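Local coordinates for N utilization substance protein B homolog (Thermotoga maritima, PDB 1TZV), which probably binds the boxA antiterminator sequence of ribosomal RNA operons and takes part in transcription antitermination, at residues A[11-16]-A[82-87]; A[48-53]-A[88-93]; A[94-99]-A[134-139]. All coordinates share one frame; numbering follows the deposited sequence. Where two conformers were deposited one is given.

Interaction 1 (A[11-16]-A[82-87])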
loop_
_atom_site.group_PDB
_atom_site.type_symbol
_atom_site.label_atom_id
_atom_site.label_comp_id
_atom_site.label_asym_id
_atom_site.label_seq_id
_atom_site.Cartn_x
_atom_site.Cartn_y
_atom_site.Cartn_z
ATOM N N ALA A 11 5.317 4.523 -6.512
ATOM C CA ALA A 11 4.796 5.882 -6.740
ATOM C C ALA A 11 3.558 6.093 -5.858
ATOM O O ALA A 11 3.349 7.180 -5.307
ATOM C CB ALA A 11 4.434 6.086 -8.223
ATOM N N VAL A 12 2.724 5.056 -5.749
ATOM C CA VAL A 12 1.535 5.114 -4.903
ATOM C C VAL A 12 1.991 5.332 -3.451
ATOM O O VAL A 12 1.470 6.202 -2.743
ATOM C CB VAL A 12 0.709 3.799 -5.028
ATOM C CG1 VAL A 12 -0.422 3.818 -4.042
ATOM C CG2 VAL A 12 0.167 3.648 -6.445
ATOM N N PHE A 13 2.980 4.548 -3.026
ATOM C CA PHE A 13 3.494 4.692 -1.675
ATOM C C PHE A 13 4.047 6.097 -1.452
ATOM O O PHE A 13 3.765 6.699 -0.421
ATOM C CB PHE A 13 4.584 3.667 -1.382
ATOM C CG PHE A 13 5.236 3.888 -0.052
ATOM C CD1 PHE A 13 4.578 3.537 1.117
ATOM C CD2 PHE A 13 6.441 4.558 0.032
ATOM C CE1 PHE A 13 5.119 3.872 2.368
ATOM C CE2 PHE A 13 6.992 4.897 1.272
ATOM C CZ PHE A 13 6.325 4.553 2.439
ATOM N N LYS A 14 4.825 6.619 -2.396
ATOM C CA LYS A 14 5.370 7.962 -2.229
ATOM C C LYS A 14 4.282 9.015 -2.088
ATOM O O LYS A 14 4.434 9.958 -1.308
ATOM C CB LYS A 14 6.302 8.304 -3.390
ATOM C CG LYS A 14 7.570 7.464 -3.410
ATOM C CD LYS A 14 8.507 7.878 -4.538
ATOM C CE LYS A 14 7.870 7.651 -5.897
ATOM N NZ LYS A 14 8.715 8.166 -7.004
ATOM N N ALA A 15 3.177 8.869 -2.815
ATOM C CA ALA A 15 2.087 9.837 -2.696
ATOM C C ALA A 15 1.493 9.755 -1.283
ATOM O O ALA A 15 1.235 10.780 -0.654
ATOM C CB ALA A 15 1.011 9.580 -3.768
ATOM N N LEU A 16 1.289 8.535 -0.771
ATOM C CA LEU A 16 0.758 8.352 0.580
ATOM C C LEU A 16 1.715 8.949 1.616
ATOM O O LEU A 16 1.279 9.627 2.538
ATOM C CB LEU A 16 0.554 6.858 0.895
ATOM C CG LEU A 16 -0.510 6.167 0.053
ATOM C CD1 LEU A 16 -0.415 4.672 0.280
ATOM C CD2 LEU A 16 -1.882 6.663 0.428
ATOM N N ARG A 82 2.450 2.534 8.462
ATOM C CA ARG A 82 1.022 2.774 8.320
ATOM C C ARG A 82 0.608 2.761 6.847
ATOM O O ARG A 82 -0.389 2.116 6.452
ATOM C CB ARG A 82 0.665 4.143 8.947
ATOM C CG ARG A 82 -0.735 4.674 8.582
ATOM C CD ARG A 82 -1.177 5.862 9.457
ATOM N NE ARG A 82 -0.224 6.965 9.416
ATOM C CZ ARG A 82 0.696 7.189 10.347
ATOM N NH1 ARG A 82 1.527 8.204 10.195
ATOM N NH2 ARG A 82 0.762 6.435 11.439
ATOM N N ASN A 83 1.378 3.439 6.009
ATOM C CA ASN A 83 1.006 3.507 4.604
ATOM C C ASN A 83 1.340 2.250 3.806
ATOM O O ASN A 83 0.629 1.935 2.840
ATOM C CB ASN A 83 1.543 4.806 4.022
ATOM C CG ASN A 83 0.824 6.002 4.608
ATOM O OD1 ASN A 83 1.385 6.772 5.426
ATOM N ND2 ASN A 83 -0.421 6.131 4.284
ATOM N N VAL A 84 2.366 1.515 4.205
ATOM C CA VAL A 84 2.633 0.240 3.545
ATOM C C VAL A 84 1.433 -0.675 3.881
ATOM O O VAL A 84 0.936 -1.392 2.999
ATOM C CB VAL A 84 3.934 -0.416 4.060
ATOM C CG1 VAL A 84 3.985 -1.918 3.653
ATOM C CG2 VAL A 84 5.123 0.310 3.465
ATOM N N LEU A 85 0.953 -0.671 5.116
ATOM C CA LEU A 85 -0.185 -1.519 5.463
ATOM C C LEU A 85 -1.434 -1.103 4.698
ATOM O O LEU A 85 -2.187 -1.955 4.206
ATOM C CB LEU A 85 -0.425 -1.505 6.979
ATOM C CG LEU A 85 0.651 -2.248 7.785
ATOM C CD1 LEU A 85 0.402 -2.025 9.284
ATOM C CD2 LEU A 85 0.639 -3.755 7.473
ATOM N N ARG A 86 -1.678 0.193 4.554
ATOM C CA ARG A 86 -2.843 0.660 3.794
ATOM C C ARG A 86 -2.755 0.212 2.334
ATOM O O ARG A 86 -3.723 -0.319 1.765
ATOM C CB ARG A 86 -2.946 2.192 3.820
ATOM C CG ARG A 86 -3.417 2.754 5.129
ATOM C CD ARG A 86 -3.128 4.233 5.171
ATOM N NE ARG A 86 -3.933 4.881 6.204
ATOM C CZ ARG A 86 -3.731 6.124 6.636
ATOM N NH1 ARG A 86 -4.542 6.644 7.549
ATOM N NH2 ARG A 86 -2.689 6.819 6.192
ATOM N N LEU A 87 -1.600 0.429 1.723
ATOM C CA LEU A 87 -1.369 0.075 0.325
ATOM C C LEU A 87 -1.527 -1.427 0.074
ATOM O O LEU A 87 -2.211 -1.859 -0.875
ATOM C CB LEU A 87 0.035 0.551 -0.087
ATOM C CG LEU A 87 0.591 0.177 -1.467
ATOM C CD1 LEU A 87 -0.440 0.416 -2.555
ATOM C CD2 LEU A 87 1.841 1.007 -1.728
#

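Interaction 2 (A[48-53]-A[88-93])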
loop_
_atom_site.group_PDB
_atom_site.type_symbol
_atom_site.label_atom_id
_atom_site.label_comp_id
_atom_site.label_asym_id
_atom_site.label_seq_id
_atom_site.Cartn_x
_atom_site.Cartn_y
_atom_site.Cartn_z
ATOM N N ARG A 48 -2.985 5.708 -10.469
ATOM C CA ARG A 48 -4.172 6.530 -10.233
ATOM C C ARG A 48 -5.335 5.698 -9.651
ATOM O O ARG A 48 -6.041 6.156 -8.740
ATOM C CB ARG A 48 -4.605 7.230 -11.543
ATOM C CG ARG A 48 -3.639 8.310 -11.962
ATOM C CD ARG A 48 -3.891 8.805 -13.396
ATOM N NE ARG A 48 -2.915 9.836 -13.725
ATOM C CZ ARG A 48 -2.402 10.030 -14.939
ATOM N NH1 ARG A 48 -1.511 10.990 -15.131
ATOM N NH2 ARG A 48 -2.785 9.263 -15.945
ATOM N N ARG A 49 -5.548 4.492 -10.174
ATOM C CA ARG A 49 -6.613 3.633 -9.676
ATOM C C ARG A 49 -6.333 3.277 -8.198
ATOM O O ARG A 49 -7.239 3.302 -7.348
ATOM C CB ARG A 49 -6.721 2.350 -10.520
ATOM C CG ARG A 49 -7.826 1.429 -10.053
ATOM C CD ARG A 49 -7.930 0.128 -10.874
ATOM N NE ARG A 49 -6.759 -0.732 -10.713
ATOM C CZ ARG A 49 -5.772 -0.817 -11.597
ATOM N NH1 ARG A 49 -4.739 -1.613 -11.362
ATOM N NH2 ARG A 49 -5.820 -0.126 -12.728
ATOM N N TYR A 50 -5.082 2.920 -7.908
ATOM C CA TYR A 50 -4.685 2.601 -6.528
ATOM C C TYR A 50 -4.966 3.767 -5.570
ATOM O O TYR A 50 -5.603 3.595 -4.525
ATOM C CB TYR A 50 -3.176 2.279 -6.443
ATOM C CG TYR A 50 -2.772 0.827 -6.649
ATOM C CD1 TYR A 50 -3.023 0.174 -7.864
ATOM C CD2 TYR A 50 -2.094 0.119 -5.646
ATOM C CE1 TYR A 50 -2.593 -1.140 -8.073
ATOM C CE2 TYR A 50 -1.671 -1.197 -5.851
ATOM C CZ TYR A 50 -1.914 -1.811 -7.062
ATOM O OH TYR A 50 -1.422 -3.078 -7.274
ATOM N N ILE A 51 -4.474 4.947 -5.925
ATOM C CA ILE A 51 -4.662 6.109 -5.058
ATOM C C ILE A 51 -6.140 6.432 -4.874
ATOM O O ILE A 51 -6.583 6.709 -3.763
ATOM C CB ILE A 51 -3.855 7.310 -5.596
ATOM C CG1 ILE A 51 -2.373 7.118 -5.232
ATOM C CG2 ILE A 51 -4.400 8.632 -5.041
ATOM C CD1 ILE A 51 -2.076 7.076 -3.707
ATOM N N ARG A 52 -6.930 6.366 -5.942
ATOM C CA ARG A 52 -8.353 6.654 -5.779
ATOM C C ARG A 52 -9.031 5.575 -4.946
ATOM O O ARG A 52 -9.914 5.879 -4.140
ATOM C CB ARG A 52 -9.027 6.814 -7.139
ATOM C CG ARG A 52 -8.665 8.156 -7.759
ATOM C CD ARG A 52 -9.284 8.381 -9.123
ATOM N NE ARG A 52 -10.738 8.524 -9.089
ATOM C CZ ARG A 52 -11.465 8.796 -10.173
ATOM N NH1 ARG A 52 -10.852 8.946 -11.337
ATOM N NH2 ARG A 52 -12.783 8.908 -10.093
ATOM N N GLY A 53 -8.595 4.327 -5.120
ATOM C CA GLY A 53 -9.159 3.222 -4.362
ATOM C C GLY A 53 -8.848 3.306 -2.879
ATOM O O GLY A 53 -9.682 2.999 -2.032
ATOM N N ALA A 88 -0.894 -2.231 0.914
ATOM C CA ALA A 88 -0.973 -3.685 0.784
ATOM C C ALA A 88 -2.384 -4.208 1.038
ATOM O O ALA A 88 -2.812 -5.156 0.354
ATOM C CB ALA A 88 0.016 -4.367 1.754
ATOM N N THR A 89 -3.108 -3.650 2.008
ATOM C CA THR A 89 -4.473 -4.104 2.300
ATOM C C THR A 89 -5.365 -3.768 1.105
ATOM O O THR A 89 -6.177 -4.603 0.669
ATOM C CB THR A 89 -4.980 -3.465 3.609
ATOM O OG1 THR A 89 -4.141 -3.918 4.675
ATOM C CG2 THR A 89 -6.427 -3.901 3.937
ATOM N N TYR A 90 -5.207 -2.578 0.538
ATOM C CA TYR A 90 -5.965 -2.199 -0.636
ATOM C C TYR A 90 -5.687 -3.202 -1.754
ATOM O O TYR A 90 -6.607 -3.713 -2.403
ATOM C CB TYR A 90 -5.549 -0.798 -1.114
ATOM C CG TYR A 90 -6.029 -0.532 -2.525
ATOM C CD1 TYR A 90 -7.383 -0.237 -2.786
ATOM C CD2 TYR A 90 -5.180 -0.739 -3.612
ATOM C CE1 TYR A 90 -7.863 -0.178 -4.097
ATOM C CE2 TYR A 90 -5.657 -0.683 -4.930
ATOM C CZ TYR A 90 -6.997 -0.408 -5.150
ATOM O OH TYR A 90 -7.490 -0.416 -6.441
ATOM N N GLU A 91 -4.415 -3.485 -2.006
ATOM C CA GLU A 91 -4.051 -4.392 -3.076
ATOM C C GLU A 91 -4.608 -5.799 -2.833
ATOM O O GLU A 91 -5.149 -6.433 -3.761
ATOM C CB GLU A 91 -2.525 -4.418 -3.240
ATOM C CG GLU A 91 -2.079 -5.152 -4.477
ATOM C CD GLU A 91 -0.584 -5.051 -4.670
ATOM O OE1 GLU A 91 0.138 -5.945 -4.177
ATOM O OE2 GLU A 91 -0.127 -4.083 -5.292
ATOM N N LEU A 92 -4.480 -6.285 -1.611
ATOM C CA LEU A 92 -5.005 -7.599 -1.224
ATOM C C LEU A 92 -6.514 -7.712 -1.515
ATOM O O LEU A 92 -6.992 -8.691 -2.123
ATOM C CB LEU A 92 -4.810 -7.787 0.275
ATOM C CG LEU A 92 -4.127 -8.931 1.001
ATOM C CD1 LEU A 92 -3.122 -8.369 2.005
ATOM C CD2 LEU A 92 -5.182 -9.740 1.734
ATOM N N LEU A 93 -7.274 -6.714 -1.088
ATOM C CA LEU A 93 -8.723 -6.749 -1.243
ATOM C C LEU A 93 -9.276 -6.431 -2.613
ATOM O O LEU A 93 -10.255 -7.057 -3.047
ATOM C CB LEU A 93 -9.367 -5.766 -0.264
ATOM C CG LEU A 93 -9.177 -5.998 1.227
ATOM C CD1 LEU A 93 -9.683 -4.771 1.981
ATOM C CD2 LEU A 93 -9.925 -7.260 1.639
#

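Interaction 3 (A[94-99]-A[134-139])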
loop_
_atom_site.group_PDB
_atom_site.type_symbol
_atom_site.label_atom_id
_atom_site.label_comp_id
_atom_site.label_asym_id
_atom_site.label_seq_id
_atom_site.Cartn_x
_atom_site.Cartn_y
_atom_site.Cartn_z
ATOM N N PHE A 94 -8.653 -5.488 -3.309
ATOM C CA PHE A 94 -9.197 -4.974 -4.556
ATOM C C PHE A 94 -8.522 -5.234 -5.872
ATOM O O PHE A 94 -9.144 -5.078 -6.930
ATOM C CB PHE A 94 -9.375 -3.461 -4.399
ATOM C CG PHE A 94 -10.315 -3.080 -3.297
ATOM C CD1 PHE A 94 -11.686 -3.211 -3.474
ATOM C CD2 PHE A 94 -9.841 -2.631 -2.068
ATOM C CE1 PHE A 94 -12.571 -2.897 -2.441
ATOM C CE2 PHE A 94 -10.716 -2.315 -1.031
ATOM C CZ PHE A 94 -12.087 -2.452 -1.217
ATOM N N GLU A 95 -7.252 -5.592 -5.838
ATOM C CA GLU A 95 -6.550 -5.835 -7.073
ATOM C C GLU A 95 -6.520 -7.337 -7.278
ATOM O O GLU A 95 -5.637 -8.039 -6.798
ATOM C CB GLU A 95 -5.152 -5.214 -7.004
ATOM C CG GLU A 95 -5.228 -3.682 -6.911
ATOM C CD GLU A 95 -5.713 -3.034 -8.203
ATOM O OE1 GLU A 95 -6.294 -1.936 -8.166
ATOM O OE2 GLU A 95 -5.492 -3.628 -9.279
ATOM N N LYS A 96 -7.536 -7.834 -7.975
ATOM C CA LYS A 96 -7.607 -9.248 -8.262
ATOM C C LYS A 96 -6.599 -9.482 -9.365
ATOM O O LYS A 96 -6.449 -8.641 -10.245
ATOM C CB LYS A 96 -9.010 -9.637 -8.740
ATOM C CG LYS A 96 -10.122 -9.417 -7.712
ATOM C CD LYS A 96 -9.766 -9.967 -6.327
ATOM C CE LYS A 96 -8.949 -11.249 -6.423
ATOM N NZ LYS A 96 -9.351 -12.313 -5.476
ATOM N N ASP A 97 -5.911 -10.616 -9.297
ATOM C CA ASP A 97 -4.887 -11.013 -10.279
ATOM C C ASP A 97 -3.503 -10.997 -9.635
ATOM O O ASP A 97 -2.569 -11.594 -10.161
ATOM C CB ASP A 97 -4.855 -10.113 -11.524
ATOM C CG ASP A 97 -3.918 -8.930 -11.368
ATOM O OD1 ASP A 97 -2.715 -9.080 -11.678
ATOM O OD2 ASP A 97 -4.374 -7.857 -10.921
ATOM N N ILE A 98 -3.381 -10.314 -8.500
ATOM C CA ILE A 98 -2.101 -10.248 -7.795
ATOM C C ILE A 98 -2.095 -11.291 -6.686
ATOM O O ILE A 98 -2.912 -11.237 -5.771
ATOM C CB ILE A 98 -1.863 -8.855 -7.156
ATOM C CG1 ILE A 98 -2.004 -7.757 -8.213
ATOM C CG2 ILE A 98 -0.467 -8.799 -6.528
ATOM C CD1 ILE A 98 -1.017 -7.861 -9.360
ATOM N N PRO A 99 -1.187 -12.274 -6.769
ATOM C CA PRO A 99 -1.137 -13.297 -5.726
ATOM C C PRO A 99 -0.842 -12.696 -4.361
ATOM O O PRO A 99 -0.092 -11.700 -4.238
ATOM C CB PRO A 99 -0.034 -14.246 -6.207
ATOM C CG PRO A 99 0.784 -13.413 -7.129
ATOM C CD PRO A 99 -0.210 -12.546 -7.837
ATOM N N HIS A 134 -8.848 -12.529 4.967
ATOM C CA HIS A 134 -9.511 -11.642 4.015
ATOM C C HIS A 134 -9.145 -11.707 2.566
ATOM O O HIS A 134 -9.711 -10.969 1.756
ATOM C CB HIS A 134 -9.363 -10.204 4.503
ATOM C CG HIS A 134 -10.079 -9.960 5.783
ATOM N ND1 HIS A 134 -9.470 -10.060 7.016
ATOM C CD2 HIS A 134 -11.388 -9.712 6.031
ATOM C CE1 HIS A 134 -10.373 -9.886 7.966
ATOM N NE2 HIS A 134 -11.543 -9.676 7.395
ATOM N N ALA A 135 -8.205 -12.564 2.205
ATOM C CA ALA A 135 -7.862 -12.684 0.806
ATOM C C ALA A 135 -9.113 -13.131 0.054
ATOM O O ALA A 135 -9.805 -14.081 0.465
ATOM C CB ALA A 135 -6.755 -13.700 0.627
ATOM N N PRO A 136 -9.435 -12.451 -1.046
ATOM C CA PRO A 136 -10.627 -12.852 -1.801
ATOM C C PRO A 136 -10.414 -14.230 -2.420
ATOM O O PRO A 136 -9.284 -14.616 -2.778
ATOM C CB PRO A 136 -10.780 -11.734 -2.839
ATOM C CG PRO A 136 -9.365 -11.213 -3.000
ATOM C CD PRO A 136 -8.819 -11.237 -1.610
ATOM N N LYS A 137 -11.510 -14.976 -2.546
ATOM C CA LYS A 137 -11.432 -16.326 -3.088
ATOM C C LYS A 137 -10.763 -16.462 -4.457
ATOM O O LYS A 137 -10.206 -17.502 -4.777
ATOM C CB LYS A 137 -12.827 -16.964 -3.102
ATOM C CG LYS A 137 -13.853 -16.215 -3.915
ATOM C CD LYS A 137 -15.239 -16.813 -3.709
ATOM C CE LYS A 137 -16.253 -16.081 -4.555
ATOM N NZ LYS A 137 -17.641 -16.568 -4.290
ATOM N N GLU A 138 -10.784 -15.411 -5.268
ATOM C CA GLU A 138 -10.126 -15.486 -6.563
ATOM C C GLU A 138 -8.612 -15.692 -6.386
ATOM O O GLU A 138 -7.919 -16.063 -7.327
ATOM C CB GLU A 138 -10.378 -14.209 -7.374
ATOM C CG GLU A 138 -11.839 -13.789 -7.437
ATOM C CD GLU A 138 -12.301 -13.088 -6.173
ATOM O OE1 GLU A 138 -11.851 -11.953 -5.928
ATOM O OE2 GLU A 138 -13.109 -13.668 -5.420
ATOM N N LYS A 139 -8.098 -15.450 -5.180
ATOM C CA LYS A 139 -6.665 -15.624 -4.921
ATOM C C LYS A 139 -6.304 -16.917 -4.191
ATOM O O LYS A 139 -5.149 -17.116 -3.806
ATOM C CB LYS A 139 -6.122 -14.415 -4.131
ATOM C CG LYS A 139 -6.190 -13.141 -4.932
ATOM C CD LYS A 139 -5.654 -11.912 -4.168
ATOM C CE LYS A 139 -5.885 -10.680 -5.001
ATOM N NZ LYS A 139 -5.380 -9.426 -4.322
HETATM O O HOH W 1 -2.914 -9.882 -3.454
#

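Interaction 1 (A[11-16]-A[82-87])
V12, F13 and L16 of helix 5-19 pack against N83, V84 and L87 of helix 79-94, a buried helix-helix contact in the core of the all-helical NusB fold. No hydrogen bond crosses it. The two segments run at 132° to each other, their axes 9.7 Å apart at the closest, and the backbones come nearest at L16 and N83.

The F13 ring reaches V84 and N83 of helix 79-94. With CG anti to the backbone N (chi1 174°), it swings across so that CE1 lies 3.7 Å from V84 CG2, while N83 CB is 4.0 Å from F13 CE1. Both neighbours come at the ring obliquely. L87 was modelled in two conformers, so its methyl contacts are tentative; in one of them CD2 lies against F13 CB, near the root of the same side chain, and L87 CD1 is 3.7 Å from V12 CG1. L16 fills the region between N83 and L87, its CB lying 3.9 Å from N83 CB.

A second shell lies behind the layer. Y50 and I51 of helix 41-56 back V12, I110 of helix 100-114 lies against both F13 and V84, and the ring of Y114 meets that of F13 at a shallow angle. At the margin, R86 pairs with D62 and R82 with E20, so charged groups edge the apolar patch. On the inner side of the pair, L16 CD1 ends 4.2 Å from L87 CB.

Interaction 2 (A[48-53]-A[88-93])
Y50 and G53 of helix 41-56 meet Y90 and E91 of helix 79-94 in a mostly buried contact of two aromatic rings and one polar bond, the segments 48-53 and 88-93 crossing at 105°. Y90 makes the largest contribution. Its CE2 sits over one face of the Y50 ring, towards the rim and 3.7 Å from Y50 CG, with the ring planes 58° apart. The other ortho-meta edge of Y90 runs along the backbone of G53, where CE1 is 3.6 Å from G53 CA. A beta carbon on G53 would land only 2.4 Å from Y90 CE1, so the close passage depends on the missing side chain.

Within the all-helical NusB fold this joins helix 41-56 to the C-terminal half of helix 79-94, with M8 and V12 of helix 5-19 lying against Y50. Beyond the ring, the Y50 hydroxyl donates to E91 OE2 at 2.6 Å, entering on the anti side and 29° out of the carboxylate plane. The E91 chain is extended, which carries its carboxylate out to the edge of the Y50 ring. R9 forms a salt bridge to the same E91 oxygen, and T103 binds the other, so both oxygens are held. The Y90 hydroxyl instead bonds to E95, which also receives R49 NE; R49 CG passes 4.1 Å from Y90 OH.

Interaction 3 (A[94-99]-A[134-139])
K139 sends its side chain across to the turn that follows helix 79-94 and bonds through NZ to E95 O at 2.8 Å. Beyond CG the chain is fully extended, with chi2 to chi4 all near 180°, and this stretch takes the ammonium from the short 3-10 segment 137-139 into the bend of 94-99. The bond meets E95 from above the carbonyl plane, 47° out of it. L92 O is a second acceptor for the same NZ, and a water accepts from it at 2.7 Å from NZ while donating to I98 O, itself 2.7 Å from the water oxygen. I98 O also lies 3.1 Å from K139 CE, so the methylene end passes close by that carbonyl. The turn is a type II beta turn from E95 to I98, with D97 at its third position in positive phi (112°).

With a methionine in place of K139, the shorter chain ends in a methyl, and the carbonyls of E95 and L92 would probably lose their shared donor, and the water at I98 O its second partner.

K96 reaches the same tail from the turn. Its chain, bent at chi2, chi3 and chi4, crosses E138 at about a right angle and runs past P136, and NZ makes a salt bridge to E138 OE1 at 2.6 Å. K96 was modelled in two conformers, and this one sits implausibly close to P136 CG, so the bridge is doubtful in detail. Within the tail, K139 N bonds to P136 O. L92 O lies in the last turn of helix 79-94 and E95 O just past its end, so the K139 ammonium acts as a side-chain cap of the helix C terminus that links the tail to it.

In the fold
From the N terminus, helix 5-19 enters first, and interaction 1 closes the long loop from 11-16 to 82-87. Inside that span, 48-53 on helix 41-56 starts interaction 2, which closes at 88-93, just beyond 82-87; the two contacts therefore cross. They share helix 79-94, with their centres about 9 Å apart, and meet directly where Y50 touches L87 and V12. Interaction 3 opens only after both have closed, joining the turn after helix 79-94 to the tail after helix 117-134. It touches interaction 2 through E95 with Y90 and K139 with L92. Helix 79-94 thus ties the N-terminal helices to the C-terminal tail.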